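Long-range contact in pheromone from Euplotes raikovi Er-13 (Euplotes raikovi, PDB 6E6N), which is a secreted ciliate mating pheromone that probably acts as a signal of mating type by binding receptors on Euplotes cells: residues Thr11-Cys16 with Met32-Asn37. Residues are numbered along the deposited sequence; the frame is centred on the assembly and turned at random.
Sequences TNEEGC and MYIWNN
Ile34 and Trp35 of helix 24-37 pack against the N-capped start of helix 13-20, part apolar and part polar, within the disulfide-linked three-helix bundle of the Euplotes pheromones. Ile34 is buried and supplies most of the apolar contact. With chi1 at 69°, CG1 is flanked by both backbone arms, and the extended chain carries CD1 to the residues before the helix, 3.4 Å from Thr11 O and 3.6 Å from Asn12 C. The same methyl also touches Cys16 SG at 3.8 Å, a sulfur held in the disulfide to Cys30, which ties the two helices together covalently one turn before Ile34. Asn12 is the N-cap of helix 13-20: its OD1 accepts from Gly15 N at 2.9 Å, closing the first turn. Thr11, just before that helix, also touches Ala6 of helix 2-8, and Tyr33 reaches Ala7 of the same helix. At the exposed margin Glu13 bends at chi2 and crosses Trp35 at about a right angle, its CG lying 3.6 Å from Trp35 NE1. The indole N-H meets the carboxylate almost within the ring plane: Trp35 NE1 donates to the anti lone pair of Glu13 OE2 at 2.9 Å, with an N-H...O angle of 149°.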
loop_
_atom_site.group_PDB
_atom_site.type_symbol
_atom_site.label_atom_id
_atom_site.label_comp_id
_atom_site.label_asym_id
_atom_site.label_seq_id
_atom_site.Cartn_x
_atom_site.Cartn_y
_atom_site.Cartn_z
ATOM N N THR A 11 3.578 -3.061 5.167
ATOM C CA THR A 11 4.568 -3.294 4.111
ATOM C C THR A 11 5.371 -2.065 3.889
ATOM O O THR A 11 5.162 -1.020 4.487
ATOM C CB THR A 11 3.815 -3.753 2.834
ATOM O OG1 THR A 11 4.731 -4.310 1.882
ATOM C CG2 THR A 11 3.099 -2.572 2.136
ATOM N N ASN A 12 6.392 -2.199 3.044
ATOM C CA ASN A 12 7.229 -1.068 2.706
ATOM C C ASN A 12 6.763 -0.478 1.373
ATOM O O ASN A 12 5.736 -0.889 0.777
ATOM C CB ASN A 12 8.695 -1.459 2.703
ATOM C CG ASN A 12 9.043 -2.559 1.748
ATOM O OD1 ASN A 12 8.275 -2.903 0.854
ATOM N ND2 ASN A 12 10.228 -3.168 1.969
ATOM N N GLU A 13 7.476 0.474 0.860
ATOM C CA GLU A 13 7.013 1.215 -0.291
ATOM C C GLU A 13 6.959 0.381 -1.568
ATOM O O GLU A 13 5.954 0.421 -2.299
ATOM C CB GLU A 13 7.897 2.426 -0.549
ATOM C CG GLU A 13 7.785 3.498 0.539
ATOM C CD GLU A 13 8.530 3.200 1.839
ATOM O OE1 GLU A 13 9.283 2.214 1.967
ATOM O OE2 GLU A 13 8.270 3.975 2.758
ATOM N N GLU A 14 7.965 -0.450 -1.785
ATOM C CA GLU A 14 7.951 -1.442 -2.854
ATOM C C GLU A 14 6.815 -2.449 -2.683
ATOM O O GLU A 14 6.261 -2.916 -3.671
ATOM C CB GLU A 14 9.292 -2.152 -2.956
ATOM C CG GLU A 14 10.506 -1.227 -2.806
ATOM C CD GLU A 14 11.123 -1.202 -1.369
ATOM O OE1 GLU A 14 10.650 -0.415 -0.461
ATOM O OE2 GLU A 14 12.145 -1.957 -1.183
ATOM N N GLY A 15 6.488 -2.769 -1.440
ATOM C CA GLY A 15 5.404 -3.645 -1.196
ATOM C C GLY A 15 4.071 -3.061 -1.590
ATOM O O GLY A 15 3.209 -3.740 -2.110
ATOM N N CYS A 16 3.872 -1.780 -1.299
ATOM C CA CYS A 16 2.683 -1.120 -1.775
ATOM C C CYS A 16 2.608 -1.136 -3.297
ATOM O O CYS A 16 1.545 -1.392 -3.891
ATOM C CB CYS A 16 2.566 0.338 -1.314
ATOM S SG CYS A 16 2.160 0.632 0.409
ATOM N N MET A 32 0.315 6.439 1.602
ATOM C CA MET A 32 -0.184 7.396 2.608
ATOM C C MET A 32 -0.375 6.656 3.941
ATOM O O MET A 32 0.030 7.101 4.980
ATOM C CB MET A 32 -1.515 8.018 2.169
ATOM C CG MET A 32 -1.540 8.778 0.849
ATOM S SD MET A 32 -1.014 10.463 1.038
ATOM C CE MET A 32 -1.183 10.704 2.786
ATOM N N TYR A 33 -1.005 5.484 3.880
ATOM C CA TYR A 33 -1.247 4.688 5.081
ATOM C C TYR A 33 0.018 4.312 5.779
ATOM O O TYR A 33 0.133 4.510 7.007
ATOM C CB TYR A 33 -2.085 3.460 4.774
ATOM C CG TYR A 33 -2.429 2.685 6.057
ATOM C CD1 TYR A 33 -3.465 3.099 6.856
ATOM C CD2 TYR A 33 -1.640 1.652 6.500
ATOM C CE1 TYR A 33 -3.739 2.485 8.078
ATOM C CE2 TYR A 33 -1.925 1.002 7.721
ATOM C CZ TYR A 33 -2.997 1.438 8.495
ATOM O OH TYR A 33 -3.268 0.844 9.701
ATOM N N ILE A 34 0.974 3.726 5.063
ATOM C CA ILE A 34 2.196 3.258 5.741
ATOM C C ILE A 34 3.072 4.394 6.244
ATOM O O ILE A 34 3.724 4.284 7.269
ATOM C CB ILE A 34 3.030 2.241 4.929
ATOM C CG1 ILE A 34 3.681 2.891 3.691
ATOM C CG2 ILE A 34 2.200 1.032 4.602
ATOM C CD1 ILE A 34 4.674 1.971 2.971
ATOM N N TRP A 35 3.040 5.524 5.560
ATOM C CA TRP A 35 3.819 6.656 5.997
ATOM C C TRP A 35 3.232 7.282 7.229
ATOM O O TRP A 35 3.981 7.798 8.040
ATOM C CB TRP A 35 3.905 7.659 4.882
ATOM C CG TRP A 35 4.770 7.182 3.732
ATOM C CD1 TRP A 35 5.684 6.198 3.747
ATOM C CD2 TRP A 35 4.759 7.717 2.420
ATOM N NE1 TRP A 35 6.272 6.080 2.488
ATOM C CE2 TRP A 35 5.734 7.026 1.674
ATOM C CE3 TRP A 35 4.052 8.766 1.814
ATOM C CZ2 TRP A 35 5.990 7.300 0.347
ATOM C CZ3 TRP A 35 4.327 9.058 0.464
ATOM C CH2 TRP A 35 5.286 8.306 -0.238
ATOM N N ASN A 36 1.889 7.224 7.401
ATOM C CA ASN A 36 1.217 7.869 8.527
ATOM C C ASN A 36 1.059 6.951 9.714
ATOM O O ASN A 36 1.086 7.364 10.862
ATOM C CB ASN A 36 -0.153 8.421 8.125
ATOM C CG ASN A 36 -0.711 9.407 9.154
ATOM O OD1 ASN A 36 0.044 10.177 9.781
ATOM N ND2 ASN A 36 -2.026 9.362 9.377
ATOM N N ASN A 37 0.840 5.688 9.463
ATOM C CA ASN A 37 0.434 4.748 10.489
ATOM C C ASN A 37 1.435 3.633 10.823
ATOM O O ASN A 37 1.174 2.827 11.703
ATOM C CB ASN A 37 -0.936 4.151 10.113
ATOM C CG ASN A 37 -2.010 5.223 10.023
ATOM O OD1 ASN A 37 -2.401 5.828 11.029
ATOM N ND2 ASN A 37 -2.388 5.562 8.813
#